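Local coordinates for putative aldehyde dehydrogenase (PDB 4YWE), which probably oxidises aldehydes with NAD or NADP as the electron acceptor, at residues A54-W66 against E199-T211; G165-A177 against R466-A478. One frame throughout, in Å; residues are numbered along the deposited sequence.

How the contacts relate
Both contacts probably belong to the Rossmann-like, cofactor-binding part expected of this family, and both reach the same sheet; their centres lie about 16 Å apart. Contact 1 is the more peripheral, about 23 Å from the centre of the chain against about 14 Å for contact 2. W66 of contact 1 joins them through a probable hydrogen bond from NE1 to O of N176, 2.9 Å long, while N176 turns its side-chain amide into contact 2. Contact 2 lies nearer the probable active site: the side chain of R166 comes within about 4 Å of that of E256, the predicted active-site residue, whereas contact 1 packs helix 54-63 against strand 207-209 and the turn before it.

Contact 1: residues A54-W66 against E199-T211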
loop_
_atom_site.group_PDB
_atom_site.type_symbol
_atom_site.label_atom_id
_atom_site.label_comp_id
_atom_site.label_asym_id
_atom_site.label_seq_id
_atom_site.Cartn_x
_atom_site.Cartn_y
_atom_site.Cartn_z
ATOM N N ALA A 54 20.071 -22.795 21.334
ATOM C CA ALA A 54 18.984 -22.536 20.395
ATOM C C ALA A 54 19.184 -21.209 19.673
ATOM O O ALA A 54 18.982 -21.113 18.462
ATOM C CB ALA A 54 17.645 -22.549 21.116
ATOM N N VAL A 55 19.581 -20.186 20.423
ATOM C CA VAL A 55 19.813 -18.865 19.853
ATOM C C VAL A 55 21.054 -18.902 18.970
ATOM O O VAL A 55 21.085 -18.289 17.903
ATOM C CB VAL A 55 19.944 -17.795 20.954
ATOM C CG1 VAL A 55 20.280 -16.441 20.349
ATOM C CG2 VAL A 55 18.660 -17.714 21.765
ATOM N N ALA A 56 22.071 -19.631 19.420
ATOM C CA ALA A 56 23.295 -19.807 18.647
ATOM C C ALA A 56 22.988 -20.419 17.283
ATOM O O ALA A 56 23.475 -19.944 16.257
ATOM C CB ALA A 56 24.286 -20.677 19.410
ATOM N N ALA A 57 22.175 -21.471 17.285
ATOM C CA ALA A 57 21.789 -22.153 16.055
ATOM C C ALA A 57 20.989 -21.227 15.142
ATOM O O ALA A 57 21.213 -21.186 13.933
ATOM C CB ALA A 57 20.988 -23.406 16.372
ATOM N N ALA A 58 20.059 -20.484 15.733
ATOM C CA ALA A 58 19.226 -19.555 14.981
ATOM C C ALA A 58 20.065 -18.471 14.314
ATOM O O ALA A 58 19.849 -18.141 13.149
ATOM C CB ALA A 58 18.182 -18.930 15.889
ATOM N N ARG A 59 21.027 -17.928 15.054
ATOM C CA ARG A 59 21.891 -16.870 14.536
ATOM C C ARG A 59 22.727 -17.352 13.353
ATOM O O ARG A 59 22.855 -16.648 12.351
ATOM C CB ARG A 59 22.810 -16.338 15.638
ATOM C CG ARG A 59 23.748 -15.230 15.177
ATOM C CD ARG A 59 22.970 -14.044 14.623
ATOM N NE ARG A 59 22.020 -13.515 15.596
ATOM C CZ ARG A 59 21.165 -12.527 15.351
ATOM N NH1 ARG A 59 20.337 -12.117 16.301
ATOM N NH2 ARG A 59 21.138 -11.948 14.158
ATOM N N ASP A 60 23.297 -18.547 13.478
ATOM C CA ASP A 60 24.091 -19.128 12.402
ATOM C C ASP A 60 23.228 -19.376 11.172
ATOM O O ASP A 60 23.642 -19.103 10.046
ATOM C CB ASP A 60 24.749 -20.434 12.853
ATOM C CG ASP A 60 25.778 -20.222 13.942
ATOM O OD1 ASP A 60 26.320 -19.100 14.042
ATOM O OD2 ASP A 60 26.049 -21.179 14.698
ATOM N N ALA A 61 22.026 -19.896 11.399
ATOM C CA ALA A 61 21.096 -20.173 10.313
ATOM C C ALA A 61 20.682 -18.886 9.611
ATOM O O ALA A 61 20.608 -18.838 8.384
ATOM C CB ALA A 61 19.878 -20.907 10.834
ATOM N N PHE A 62 20.420 -17.843 10.393
ATOM C CA PHE A 62 20.025 -16.558 9.827
ATOM C C PHE A 62 21.173 -15.937 9.040
ATOM O O PHE A 62 20.962 -15.344 7.985
ATOM C CB PHE A 62 19.560 -15.594 10.921
ATOM C CG PHE A 62 19.193 -14.229 10.404
ATOM C CD1 PHE A 62 17.954 -14.005 9.827
ATOM C CD2 PHE A 62 20.089 -13.174 10.485
ATOM C CE1 PHE A 62 17.613 -12.756 9.343
ATOM C CE2 PHE A 62 19.755 -11.921 10.003
ATOM C CZ PHE A 62 18.514 -11.712 9.431
ATOM N N ALA A 63 22.387 -16.072 9.561
ATOM C CA ALA A 63 23.555 -15.498 8.908
ATOM C C ALA A 63 24.020 -16.374 7.747
ATOM O O ALA A 63 24.836 -15.951 6.930
ATOM C CB ALA A 63 24.681 -15.305 9.911
ATOM N N GLY A 64 23.489 -17.591 7.676
ATOM C CA GLY A 64 23.900 -18.541 6.658
ATOM C C GLY A 64 22.831 -18.928 5.650
ATOM O O GLY A 64 22.249 -18.063 4.996
ATOM N N PRO A 65 22.572 -20.240 5.523
ATOM C CA PRO A 65 21.666 -20.834 4.529
ATOM C C PRO A 65 20.265 -20.225 4.497
ATOM O O PRO A 65 19.773 -19.897 3.419
ATOM C CB PRO A 65 21.597 -22.303 4.960
ATOM C CG PRO A 65 22.887 -22.549 5.650
ATOM C CD PRO A 65 23.207 -21.268 6.367
ATOM N N TRP A 66 19.632 -20.080 5.656
ATOM C CA TRP A 66 18.263 -19.577 5.709
ATOM C C TRP A 66 18.195 -18.101 5.322
ATOM O O TRP A 66 17.268 -17.677 4.631
ATOM C CB TRP A 66 17.667 -19.792 7.100
ATOM C CG TRP A 66 16.229 -19.373 7.226
ATOM C CD1 TRP A 66 15.710 -18.498 8.135
ATOM C CD2 TRP A 66 15.128 -19.808 6.416
ATOM N NE1 TRP A 66 14.356 -18.364 7.946
ATOM C CE2 TRP A 66 13.974 -19.158 6.896
ATOM C CE3 TRP A 66 15.005 -20.686 5.334
ATOM C CZ2 TRP A 66 12.716 -19.354 6.331
ATOM C CZ3 TRP A 66 13.754 -20.880 4.773
ATOM C CH2 TRP A 66 12.627 -20.216 5.273
ATOM N N GLU A 199 11.457 -31.946 7.066
ATOM C CA GLU A 199 11.090 -32.708 5.878
ATOM C C GLU A 199 10.788 -31.776 4.708
ATOM O O GLU A 199 11.132 -32.068 3.563
ATOM C CB GLU A 199 9.879 -33.597 6.158
ATOM C CG GLU A 199 10.104 -34.664 7.214
ATOM C CD GLU A 199 8.860 -35.493 7.469
ATOM O OE1 GLU A 199 7.844 -35.269 6.777
ATOM O OE2 GLU A 199 8.896 -36.369 8.360
ATOM N N ALA A 200 10.145 -30.652 5.012
ATOM C CA ALA A 200 9.735 -29.691 3.993
ATOM C C ALA A 200 10.928 -28.997 3.344
ATOM O O ALA A 200 10.810 -28.434 2.257
ATOM C CB ALA A 200 8.795 -28.660 4.595
ATOM N N GLY A 201 12.075 -29.031 4.013
ATOM C CA GLY A 201 13.287 -28.454 3.462
ATOM C C GLY A 201 13.795 -27.238 4.208
ATOM O O GLY A 201 14.689 -26.538 3.734
ATOM N N LEU A 202 13.217 -26.978 5.376
ATOM C CA LEU A 202 13.672 -25.882 6.218
ATOM C C LEU A 202 15.058 -26.205 6.759
ATOM O O LEU A 202 15.243 -27.232 7.412
ATOM C CB LEU A 202 12.692 -25.633 7.365
ATOM C CG LEU A 202 12.916 -24.373 8.201
ATOM C CD1 LEU A 202 12.642 -23.126 7.376
ATOM C CD2 LEU A 202 12.047 -24.396 9.447
ATOM N N PRO A 203 16.041 -25.333 6.478
ATOM C CA PRO A 203 17.431 -25.541 6.905
ATOM C C PRO A 203 17.562 -25.673 8.420
ATOM O O PRO A 203 16.771 -25.087 9.158
ATOM C CB PRO A 203 18.148 -24.282 6.405
ATOM C CG PRO A 203 17.289 -23.764 5.301
ATOM C CD PRO A 203 15.883 -24.091 5.702
ATOM N N ALA A 204 18.550 -26.443 8.865
ATOM C CA ALA A 204 18.783 -26.651 10.290
ATOM C C ALA A 204 19.130 -25.339 10.983
ATOM O O ALA A 204 19.972 -24.578 10.508
ATOM C CB ALA A 204 19.893 -27.673 10.500
ATOM N N GLY A 205 18.471 -25.078 12.107
ATOM C CA GLY A 205 18.717 -23.868 12.868
ATOM C C GLY A 205 17.679 -22.786 12.644
ATOM O O GLY A 205 17.523 -21.889 13.472
ATOM N N ALA A 206 16.971 -22.867 11.521
ATOM C CA ALA A 206 15.947 -21.880 11.189
ATOM C C ALA A 206 14.781 -21.964 12.166
ATOM O O ALA A 206 14.148 -20.957 12.486
ATOM C CB ALA A 206 15.461 -22.074 9.762
ATOM N N LEU A 207 14.502 -23.176 12.631
ATOM C CA LEU A 207 13.483 -23.399 13.646
ATOM C C LEU A 207 14.071 -24.196 14.804
ATOM O O LEU A 207 14.618 -25.282 14.605
ATOM C CB LEU A 207 12.274 -24.128 13.058
ATOM C CG LEU A 207 11.155 -24.479 14.040
ATOM C CD1 LEU A 207 10.597 -23.223 14.697
ATOM C CD2 LEU A 207 10.051 -25.258 13.339
ATOM N N ASN A 208 13.964 -23.647 16.009
ATOM C CA ASN A 208 14.488 -24.301 17.202
ATOM C C ASN A 208 13.420 -24.367 18.286
ATOM O O ASN A 208 12.746 -23.376 18.565
ATOM C CB ASN A 208 15.724 -23.565 17.727
ATOM C CG ASN A 208 16.808 -23.426 16.678
ATOM O OD1 ASN A 208 17.614 -24.334 16.476
ATOM N ND2 ASN A 208 16.835 -22.282 16.002
ATOM N N ILE A 209 13.269 -25.540 18.891
ATOM C CA ILE A 209 12.269 -25.734 19.931
ATOM C C ILE A 209 12.941 -26.100 21.247
ATOM O O ILE A 209 13.706 -27.063 21.315
ATOM C CB ILE A 209 11.247 -26.816 19.535
ATOM C CG1 ILE A 209 10.839 -26.674 18.066
ATOM C CG2 ILE A 209 10.033 -26.755 20.448
ATOM C CD1 ILE A 209 10.053 -25.421 17.763
ATOM N N VAL A 210 12.659 -25.328 22.290
ATOM C CA VAL A 210 13.163 -25.638 23.624
ATOM C C VAL A 210 11.998 -25.752 24.598
ATOM O O VAL A 210 11.405 -24.747 24.990
ATOM C CB VAL A 210 14.177 -24.584 24.106
ATOM C CG1 VAL A 210 14.635 -24.900 25.526
ATOM C CG2 VAL A 210 15.366 -24.519 23.163
ATOM N N THR A 211 11.668 -26.981 24.979
ATOM C CA THR A 211 10.607 -27.218 25.950
ATOM C C THR A 211 11.100 -26.880 27.351
ATOM O O THR A 211 12.303 -26.790 27.581
ATOM C CB THR A 211 10.118 -28.677 25.920
ATOM O OG1 THR A 211 11.221 -29.559 26.171
ATOM C CG2 THR A 211 9.510 -29.005 24.567
HETATM O O HOH W 1 22.280 -23.507 12.902
#
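W66 lays one face of its indole on two aliphatic groups. CD1 of L202 sits 3.7 Å from the centroid of the six-membered ring, and CB of A206 lies 3.9 Å from that of the five-membered ring, so each half of the indole has its own CH-pi partner. With CG anti to the backbone N (chi1 -177°), the ring swings over L202 and the P203-A206 turn, while NE1 donates to the carbonyl O of N176. The side chains of P203 and W66 cross at about a right angle, and P203 CD comes within 3.5 Å of W66 CE3. Rigid proline and small alanine suit this close fit against a broad aromatic plate.

Farther along, small residues let the backbones come together. P203 to A206 form a type II beta turn whose third residue, G205, needs positive phi; with no side chain, it lets A57 O and A61 CB close directly on its backbone. A61 CB rests 3.4 Å from G205 C. This turn lies on the return leg of a beta-alpha-beta crossover, in which strand 177-182 leads through helix 188-200 to its parallel neighbour 207-209, and helix 54-63 runs antiparallel to that last strand (176°).

N208, on this strand, directs its amide at the helix between A54, A57 and A58. Its OD1 is 3.5 Å from A57 CB and takes the backbone N-H of A17, whereas ND2 donates back to G205 O (2.7 Å) from above the carbonyl plane and also to C178 O. Asparagine suits a buried site demanding both donor and acceptor. G205 O additionally receives a CA-H contact from A58, 3.3 Å from that CA. At the far end, V210 CG2 meets A54 CB at 3.6 Å.

Contact 2: residues G165-A177 against R466-A478; sequences GRSVGAALAAGNA and REKGFEALYGFTA
N176 gives its side-chain amide to two carbonyls, F476 O across the contact and A171 O in the last turns of the helix just before it. ND2 reaches F476 O at 2.9 Å (N-H...O angle 162°) and A171 O at 3.0 Å, each on a lone pair and near the amide plane; CG anti to the carbonyl carbon (chi1 -58°) places the amide between them. G149 N donates to OD1, so asparagine satisfies three backbone groups just after the Schellman turn at G175.

The charged pair is looser. R166 NE is buried with no hydrogen-bond partner and faces E467 OE1 in a long salt bridge of 3.7 Å, the guanidinium and carboxylate planes 85° apart. T233 takes R166 NH2, and S231 bonds E467 OE2. K468 sets CE at the guanidinium edge, 3.5 Å from NH1. R166 lies about 4 Å, between side chains, from the predicted active-site residue E256, so this end of the helix probably borders the active site.

The segment leading into strand 477-485 packs F476 and L473 on the alanine-rich face of helix 160-174. A171 CB lies over one F476 ring face, 4.0 Å from the centroid, and S167 O stands 3.4 Å from CZ. L473 extends CD2 alongside A170 and A173.

Helix 160-174 is thus held between the 466-478 segment and strand 177-182, which V168 touches; strand 139-155 borders A171, and helix 104-124 presents Y121 to both A170 and A472.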
loop_
_atom_site.group_PDB
_atom_site.type_symbol
_atom_site.label_atom_id
_atom_site.label_comp_id
_atom_site.label_asym_id
_atom_site.label_seq_id
_atom_site.Cartn_x
_atom_site.Cartn_y
_atom_site.Cartn_z
ATOM N N GLY A 165 1.542 -21.571 14.371
ATOM C CA GLY A 165 1.365 -21.271 12.963
ATOM C C GLY A 165 1.332 -19.794 12.627
ATOM O O GLY A 165 1.913 -19.368 11.630
ATOM N N ARG A 166 0.654 -19.005 13.455
ATOM C CA ARG A 166 0.541 -17.575 13.194
ATOM C C ARG A 166 1.841 -16.853 13.537
ATOM O O ARG A 166 2.216 -15.888 12.872
ATOM C CB ARG A 166 -0.634 -16.967 13.975
ATOM C CG ARG A 166 -0.394 -16.776 15.465
ATOM C CD ARG A 166 -1.579 -16.098 16.141
ATOM N NE ARG A 166 -1.310 -15.835 17.551
ATOM C CZ ARG A 166 -2.247 -15.578 18.456
ATOM N NH1 ARG A 166 -3.524 -15.551 18.103
ATOM N NH2 ARG A 166 -1.907 -15.351 19.717
ATOM N N SER A 167 2.536 -17.334 14.565
ATOM C CA SER A 167 3.734 -16.661 15.057
ATOM C C SER A 167 4.971 -17.066 14.263
ATOM O O SER A 167 5.646 -16.220 13.678
ATOM C CB SER A 167 3.944 -16.963 16.541
ATOM O OG SER A 167 4.979 -16.161 17.083
ATOM N N VAL A 168 5.260 -18.363 14.250
ATOM C CA VAL A 168 6.441 -18.879 13.568
ATOM C C VAL A 168 6.264 -18.793 12.053
ATOM O O VAL A 168 7.214 -18.515 11.324
ATOM C CB VAL A 168 6.742 -20.324 14.013
ATOM C CG1 VAL A 168 7.976 -20.862 13.304
ATOM C CG2 VAL A 168 6.928 -20.378 15.520
ATOM N N GLY A 169 5.041 -19.021 11.586
ATOM C CA GLY A 169 4.747 -18.949 10.166
ATOM C C GLY A 169 5.011 -17.582 9.564
ATOM O O GLY A 169 5.538 -17.472 8.456
ATOM N N ALA A 170 4.645 -16.536 10.297
ATOM C CA ALA A 170 4.873 -15.169 9.844
ATOM C C ALA A 170 6.345 -14.790 9.978
ATOM O O ALA A 170 6.902 -14.114 9.112
ATOM C CB ALA A 170 4.001 -14.197 10.626
ATOM N N ALA A 171 6.965 -15.229 11.069
ATOM C CA ALA A 171 8.370 -14.934 11.329
ATOM C C ALA A 171 9.265 -15.556 10.262
ATOM O O ALA A 171 10.193 -14.918 9.766
ATOM C CB ALA A 171 8.767 -15.431 12.714
ATOM N N LEU A 172 8.978 -16.806 9.913
ATOM C CA LEU A 172 9.732 -17.506 8.880
ATOM C C LEU A 172 9.547 -16.849 7.517
ATOM O O LEU A 172 10.509 -16.673 6.769
ATOM C CB LEU A 172 9.314 -18.976 8.814
ATOM C CG LEU A 172 9.862 -19.884 9.915
ATOM C CD1 LEU A 172 9.259 -21.278 9.809
ATOM C CD2 LEU A 172 11.381 -19.942 9.837
ATOM N N ALA A 173 8.307 -16.489 7.202
ATOM C CA ALA A 173 7.993 -15.859 5.925
ATOM C C ALA A 173 8.716 -14.523 5.799
ATOM O O ALA A 173 9.122 -14.124 4.707
ATOM C CB ALA A 173 6.487 -15.669 5.776
ATOM N N ALA A 174 8.884 -13.846 6.932
ATOM C CA ALA A 174 9.565 -12.556 6.969
ATOM C C ALA A 174 11.079 -12.713 6.827
ATOM O O ALA A 174 11.788 -11.743 6.556
ATOM C CB ALA A 174 9.229 -11.822 8.258
ATOM N N GLY A 175 11.569 -13.935 7.016
ATOM C CA GLY A 175 12.981 -14.222 6.841
ATOM C C GLY A 175 13.769 -14.362 8.130
ATOM O O GLY A 175 15.002 -14.376 8.116
ATOM N N ASN A 176 13.059 -14.472 9.247
ATOM C CA ASN A 176 13.699 -14.621 10.549
ATOM C C ASN A 176 14.016 -16.082 10.857
ATOM O O ASN A 176 13.406 -16.993 10.297
ATOM C CB ASN A 176 12.808 -14.049 11.656
ATOM C CG ASN A 176 12.470 -12.587 11.440
ATOM O OD1 ASN A 176 13.239 -11.700 11.809
ATOM N ND2 ASN A 176 11.310 -12.327 10.849
ATOM N N ALA A 177 14.980 -16.294 11.747
ATOM C CA ALA A 177 15.231 -17.613 12.316
ATOM C C ALA A 177 14.570 -17.662 13.688
ATOM O O ALA A 177 14.590 -16.676 14.422
ATOM C CB ALA A 177 16.720 -17.892 12.413
ATOM N N ARG A 466 -0.060 -6.626 16.443
ATOM C CA ARG A 466 -0.983 -7.431 15.655
ATOM C C ARG A 466 -0.299 -8.653 15.055
ATOM O O ARG A 466 0.827 -8.569 14.561
ATOM C CB ARG A 466 -1.608 -6.589 14.539
ATOM C CG ARG A 466 -2.475 -5.435 15.026
ATOM C CD ARG A 466 -3.741 -5.936 15.710
ATOM N NE ARG A 466 -4.576 -4.840 16.201
ATOM C CZ ARG A 466 -4.480 -4.315 17.421
ATOM N NH1 ARG A 466 -3.583 -4.783 18.279
ATOM N NH2 ARG A 466 -5.283 -3.323 17.783
ATOM N N GLU A 467 -0.983 -9.792 15.110
ATOM C CA GLU A 467 -0.527 -10.992 14.423
ATOM C C GLU A 467 -1.678 -11.554 13.589
ATOM O O GLU A 467 -2.772 -10.985 13.587
ATOM C CB GLU A 467 0.008 -12.027 15.416
ATOM C CG GLU A 467 1.215 -11.524 16.205
ATOM C CD GLU A 467 2.089 -12.639 16.742
ATOM O OE1 GLU A 467 1.656 -13.808 16.716
ATOM O OE2 GLU A 467 3.220 -12.343 17.186
ATOM N N LYS A 468 -1.417 -12.653 12.882
ATOM C CA LYS A 468 -2.289 -13.166 11.819
ATOM C C LYS A 468 -2.365 -12.175 10.656
ATOM O O LYS A 468 -1.968 -11.015 10.782
ATOM C CB LYS A 468 -3.705 -13.468 12.325
ATOM C CG LYS A 468 -3.799 -14.422 13.500
ATOM C CD LYS A 468 -5.258 -14.734 13.797
ATOM C CE LYS A 468 -5.430 -15.458 15.121
ATOM N NZ LYS A 468 -6.864 -15.772 15.381
ATOM N N GLY A 469 -2.873 -12.640 9.519
ATOM C CA GLY A 469 -3.013 -11.797 8.345
ATOM C C GLY A 469 -1.696 -11.289 7.788
ATOM O O GLY A 469 -0.625 -11.601 8.306
ATOM N N PHE A 470 -1.780 -10.496 6.724
ATOM C CA PHE A 470 -0.594 -9.934 6.090
ATOM C C PHE A 470 0.087 -8.929 7.015
ATOM O O PHE A 470 1.312 -8.805 7.020
ATOM C CB PHE A 470 -0.965 -9.268 4.763
ATOM C CG PHE A 470 0.208 -9.019 3.858
ATOM C CD1 PHE A 470 0.985 -7.881 4.003
ATOM C CD2 PHE A 470 0.532 -9.924 2.862
ATOM C CE1 PHE A 470 2.067 -7.652 3.170
ATOM C CE2 PHE A 470 1.612 -9.700 2.026
ATOM C CZ PHE A 470 2.380 -8.563 2.181
ATOM N N GLU A 471 -0.722 -8.227 7.805
ATOM C CA GLU A 471 -0.246 -7.187 8.715
ATOM C C GLU A 471 0.826 -7.687 9.688
ATOM O O GLU A 471 1.663 -6.912 10.155
ATOM C CB GLU A 471 -1.430 -6.609 9.500
ATOM C CG GLU A 471 -1.080 -5.472 10.452
ATOM C CD GLU A 471 -0.879 -4.149 9.740
ATOM O OE1 GLU A 471 -1.100 -4.090 8.513
ATOM O OE2 GLU A 471 -0.503 -3.164 10.410
ATOM N N ALA A 472 0.803 -8.982 9.982
ATOM C CA ALA A 472 1.721 -9.571 10.950
ATOM C C ALA A 472 3.174 -9.467 10.494
ATOM O O ALA A 472 4.087 -9.385 11.317
ATOM C CB ALA A 472 1.351 -11.026 11.206
ATOM N N LEU A 473 3.379 -9.467 9.180
ATOM C CA LEU A 473 4.717 -9.394 8.603
ATOM C C LEU A 473 5.438 -8.096 8.967
ATOM O O LEU A 473 6.667 -8.061 9.031
ATOM C CB LEU A 473 4.648 -9.539 7.081
ATOM C CG LEU A 473 4.049 -10.840 6.542
ATOM C CD1 LEU A 473 3.981 -10.806 5.026
ATOM C CD2 LEU A 473 4.852 -12.041 7.018
ATOM N N TYR A 474 4.674 -7.033 9.200
ATOM C CA TYR A 474 5.258 -5.741 9.559
ATOM C C TYR A 474 5.817 -5.768 10.977
ATOM O O TYR A 474 6.752 -5.036 11.302
ATOM C CB TYR A 474 4.226 -4.622 9.419
ATOM C CG TYR A 474 3.671 -4.487 8.021
ATOM C CD1 TYR A 474 4.452 -3.986 6.988
ATOM C CD2 TYR A 474 2.363 -4.859 7.733
ATOM C CE1 TYR A 474 3.948 -3.864 5.705
ATOM C CE2 TYR A 474 1.852 -4.739 6.456
ATOM C CZ TYR A 474 2.648 -4.241 5.446
ATOM O OH TYR A 474 2.140 -4.121 4.173
ATOM N N GLY A 475 5.236 -6.613 11.822
ATOM C CA GLY A 475 5.720 -6.779 13.179
ATOM C C GLY A 475 6.953 -7.659 13.251
ATOM O O GLY A 475 7.703 -7.613 14.227
ATOM N N PHE A 476 7.164 -8.464 12.213
ATOM C CA PHE A 476 8.305 -9.374 12.173
ATOM C C PHE A 476 9.418 -8.858 11.265
ATOM O O PHE A 476 10.374 -9.579 10.970
ATOM C CB PHE A 476 7.864 -10.769 11.722
ATOM C CG PHE A 476 7.164 -11.555 12.794
ATOM C CD1 PHE A 476 7.868 -12.047 13.879
ATOM C CD2 PHE A 476 5.803 -11.805 12.715
ATOM C CE1 PHE A 476 7.230 -12.771 14.868
ATOM C CE2 PHE A 476 5.160 -12.529 13.701
ATOM C CZ PHE A 476 5.873 -13.012 14.778
ATOM N N THR A 477 9.287 -7.612 10.819
ATOM C CA THR A 477 10.356 -6.955 10.077
ATOM C C THR A 477 10.639 -5.576 10.663
ATOM O O THR A 477 9.886 -5.083 11.503
ATOM C CB THR A 477 10.024 -6.806 8.570
ATOM O OG1 THR A 477 8.827 -6.035 8.406
ATOM C CG2 THR A 477 9.851 -8.173 7.914
ATOM N N ALA A 478 11.737 -4.969 10.224
ATOM C CA ALA A 478 12.088 -3.610 10.623
ATOM C C ALA A 478 12.457 -2.798 9.390
ATOM O O ALA A 478 13.208 -3.264 8.534
ATOM C CB ALA A 478 13.229 -3.617 11.618
#